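Local coordinates for protein galactose-1-phosphate uridylyltransferase (Bacillus cereus, PDB 4QVU) that is of unknown function but has a HIT-like fold, binds zinc and is provisionally assigned to the hexose-1-phosphate uridylyltransferases, at residues I164-F169 against F223-L228. Numbering follows the deposited sequence.
Sequences IGFTEF and FVVSPL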
ATOM      1  N   ILE A 164       0.296   9.442  -0.856  1.00 64.98           N
ATOM      2  CA  ILE A 164      -0.835   9.281   0.067  1.00 66.02           C
ATOM      3  C   ILE A 164      -1.825   8.202  -0.412  1.00 70.80           C
ATOM      4  O   ILE A 164      -2.480   7.614   0.440  1.00 73.57           O
ATOM      5  CB  ILE A 164      -1.547  10.646   0.284  1.00 69.90           C
ATOM      6  CG1 ILE A 164      -0.613  11.621   1.015  1.00 70.89           C
ATOM      7  CG2 ILE A 164      -2.866  10.525   1.057  1.00 72.19           C
ATOM      8  CD1 ILE A 164      -0.016  11.099   2.472  1.00 79.91           C
ATOM      9  N   GLY A 165      -1.910   7.921  -1.707  1.00 65.31           N
ATOM     10  CA  GLY A 165      -2.796   6.872  -2.200  1.00 64.11           C
ATOM     11  C   GLY A 165      -3.937   7.322  -3.086  1.00 68.92           C
ATOM     12  O   GLY A 165      -4.782   6.499  -3.446  1.00 70.18           O
ATOM     13  N   PHE A 166      -3.983   8.607  -3.473  1.00 64.19           N
ATOM     14  CA  PHE A 166      -5.069   9.069  -4.331  1.00 62.95           C
ATOM     15  C   PHE A 166      -4.469   9.606  -5.634  1.00 67.35           C
ATOM     16  O   PHE A 166      -3.504   9.014  -6.117  1.00 68.31           O
ATOM     17  CB  PHE A 166      -5.948  10.091  -3.592  1.00 64.20           C
ATOM     18  CG  PHE A 166      -6.745   9.455  -2.471  1.00 64.93           C
ATOM     19  CD1 PHE A 166      -7.986   8.870  -2.719  1.00 67.48           C
ATOM     20  CD2 PHE A 166      -6.243   9.412  -1.173  1.00 66.08           C
ATOM     21  CE1 PHE A 166      -8.722   8.282  -1.687  1.00 68.21           C
ATOM     22  CE2 PHE A 166      -6.977   8.804  -0.140  1.00 68.71           C
ATOM     23  CZ  PHE A 166      -8.210   8.248  -0.404  1.00 67.10           C
ATOM     24  N   THR A 167      -5.039  10.662  -6.235  1.00 63.48           N
ATOM     25  CA  THR A 167      -4.507  11.193  -7.487  1.00 62.91           C
ATOM     26  C   THR A 167      -3.418  12.224  -7.192  1.00 66.27           C
ATOM     27  O   THR A 167      -3.599  13.122  -6.377  1.00 66.44           O
ATOM     28  CB  THR A 167      -5.612  11.779  -8.371  1.00 67.60           C
ATOM     29  OG1 THR A 167      -6.690  10.844  -8.441  1.00 66.54           O
ATOM     30  CG2 THR A 167      -5.123  12.089  -9.790  1.00 66.07           C
ATOM     31  N   GLU A 168      -2.279  12.070  -7.870  1.00 62.60           N
ATOM     32  CA  GLU A 168      -1.101  12.937  -7.797  1.00 61.17           C
ATOM     33  C   GLU A 168      -0.552  13.106  -9.194  1.00 63.12           C
ATOM     34  O   GLU A 168      -0.287  12.111  -9.869  1.00 62.22           O
ATOM     35  CB  GLU A 168      -0.038  12.372  -6.830  1.00 61.37           C
ATOM     36  CG  GLU A 168      -0.524  12.290  -5.388  1.00 67.42           C
ATOM     37  CD  GLU A 168       0.406  11.647  -4.377  1.00 79.83           C
ATOM     38  OE1 GLU A 168       1.514  11.211  -4.764  1.00 63.95           O
ATOM     39  OE2 GLU A 168       0.011  11.556  -3.193  1.00 76.54           O
ATOM     40  N   PHE A 169      -0.458  14.367  -9.653  1.00 59.50           N
ATOM     41  CA  PHE A 169       0.055  14.727 -10.972  1.00 59.78           C
ATOM     42  C   PHE A 169       1.480  15.234 -10.823  1.00 65.33           C
ATOM     43  O   PHE A 169       1.719  16.199 -10.100  1.00 65.67           O
ATOM     44  CB  PHE A 169      -0.839  15.772 -11.662  1.00 62.31           C
ATOM     45  CG  PHE A 169      -2.304  15.409 -11.771  1.00 64.03           C
ATOM     46  CD1 PHE A 169      -2.745  14.503 -12.730  1.00 67.32           C
ATOM     47  CD2 PHE A 169      -3.248  16.005 -10.946  1.00 65.44           C
ATOM     48  CE1 PHE A 169      -4.097  14.176 -12.836  1.00 68.42           C
ATOM     49  CE2 PHE A 169      -4.605  15.690 -11.067  1.00 68.55           C
ATOM     50  CZ  PHE A 169      -5.021  14.790 -12.020  1.00 67.09           C
ATOM     51  N   PHE A 223      -9.925  16.815  -1.533  1.00 71.11           N
ATOM     52  CA  PHE A 223     -11.389  16.696  -1.448  1.00 72.73           C
ATOM     53  C   PHE A 223     -11.771  15.795  -0.291  1.00 75.37           C
ATOM     54  O   PHE A 223     -10.979  14.934   0.103  1.00 73.88           O
ATOM     55  CB  PHE A 223     -11.970  16.138  -2.785  1.00 74.54           C
ATOM     56  CG  PHE A 223     -11.271  14.902  -3.309  1.00 74.38           C
ATOM     57  CD1 PHE A 223     -10.127  15.008  -4.096  1.00 76.21           C
ATOM     58  CD2 PHE A 223     -11.738  13.629  -2.991  1.00 76.43           C
ATOM     59  CE1 PHE A 223      -9.445  13.863  -4.535  1.00 75.81           C
ATOM     60  CE2 PHE A 223     -11.069  12.483  -3.449  1.00 77.92           C
ATOM     61  CZ  PHE A 223      -9.924  12.610  -4.217  1.00 74.97           C
ATOM     62  N   VAL A 224     -12.971  15.988   0.257  1.00 72.51           N
ATOM     63  CA  VAL A 224     -13.450  15.101   1.316  1.00 72.12           C
ATOM     64  C   VAL A 224     -13.881  13.817   0.602  1.00 74.95           C
ATOM     65  O   VAL A 224     -14.729  13.859  -0.296  1.00 76.06           O
ATOM     66  CB  VAL A 224     -14.553  15.737   2.215  1.00 77.72           C
ATOM     67  CG1 VAL A 224     -15.096  14.731   3.226  1.00 77.54           C
ATOM     68  CG2 VAL A 224     -14.022  16.979   2.934  1.00 78.03           C
ATOM     69  N   VAL A 225     -13.209  12.707   0.911  1.00 68.95           N
ATOM     70  CA  VAL A 225     -13.502  11.413   0.280  1.00 67.83           C
ATOM     71  C   VAL A 225     -14.914  10.962   0.713  1.00 72.64           C
ATOM     72  O   VAL A 225     -15.310  11.175   1.870  1.00 72.92           O
ATOM     73  CB  VAL A 225     -12.417  10.338   0.606  1.00 69.44           C
ATOM     74  CG1 VAL A 225     -12.659   9.048  -0.167  1.00 68.22           C
ATOM     75  CG2 VAL A 225     -11.009  10.870   0.317  1.00 67.96           C
ATOM     76  N   SER A 226     -15.677  10.392  -0.247  1.00 68.95           N
ATOM     77  CA  SER A 226     -17.018   9.843  -0.058  1.00 69.71           C
ATOM     78  C   SER A 226     -17.022   8.769   1.071  1.00 71.97           C
ATOM     79  O   SER A 226     -16.144   7.898   1.085  1.00 70.04           O
ATOM     80  CB  SER A 226     -17.525   9.243  -1.368  1.00 73.08           C
ATOM     81  OG  SER A 226     -18.675   8.428  -1.186  1.00 86.63           O
ATOM     82  N   PRO A 227     -18.000   8.811   2.008  1.00 68.28           N
ATOM     83  CA  PRO A 227     -18.028   7.818   3.098  1.00 67.53           C
ATOM     84  C   PRO A 227     -18.169   6.373   2.611  1.00 71.19           C
ATOM     85  O   PRO A 227     -17.648   5.464   3.254  1.00 70.51           O
ATOM     86  CB  PRO A 227     -19.260   8.214   3.906  1.00 71.83           C
ATOM     87  CG  PRO A 227     -19.513   9.614   3.563  1.00 77.60           C
ATOM     88  CD  PRO A 227     -19.101   9.779   2.146  1.00 71.93           C
ATOM     89  N   LEU A 228     -18.853   6.161   1.475  1.00 67.81           N
ATOM     90  CA  LEU A 228     -19.068   4.836   0.900  1.00 66.67           C
ATOM     91  C   LEU A 228     -17.773   4.287   0.343  1.00 68.11           C
ATOM     92  O   LEU A 228     -17.598   3.077   0.338  1.00 67.14           O
ATOM     93  CB  LEU A 228     -20.154   4.873  -0.175  1.00 68.35           C
ATOM     94  CG  LEU A 228     -21.543   4.474   0.307  1.00 76.46           C
ATOM     95  CD1 LEU A 228     -22.015   5.333   1.479  1.00 78.43           C
ATOM     96  CD2 LEU A 228     -22.535   4.488  -0.824  1.00 81.83           C
TER
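Phe166 reaches across to Phe223 and Val225 at the surface of a HIT-like fold, a worked example of two loops meeting through one phenylalanine ring that touches a second ring and a valine methyl. The segment 164-169 leads into strand 169-173. The other segment, 223-228, leaves the neighbouring antiparallel strand 214-222 for helix 227-232, so the contact forms where two adjacent strands let go of each other. No hydrogen bond crosses it, and the two segments bury just 127 Å² between them.

From CB, the phenylalanine already heads for the other segment. Its CG lies anti to its own carbonyl carbon (chi1 -69°), which directs the ring toward Phe223 and Val225. Phe166 CD1 comes to 4.5 Å from Phe223 CZ; the two ring planes stand nearly at right angles, but they touch through these outer atoms alone, in a loose apolar contact. One atom further on, Phe166 CE1 lies 4.0 Å from Val225 CG2. At the tip, Phe166 CZ approaches that same methyl to 3.9 Å. The valine comes from the opposite direction, with CG1 anti to its backbone N and CG2 left to meet the ring. Phe223 also packs against His198, while Val225 O accepts a hydrogen bond from Arg222 of the second subunit, placing this loop beside the subunit interface.

Within the same loop as Phe166, the buried Glu168 bonds back to the backbone N of Ile164. Its carboxylate is shared: OE1 takes the backbone N of Ile163 and a salt bridge from Lys218, whose charge would be expected to favour the ionised form. The other oxygen, Glu168 OE2, receives Ile164 N at 3.2 Å with an N-H...O angle of 165°, on its syn side and 23° out of the carboxylate plane.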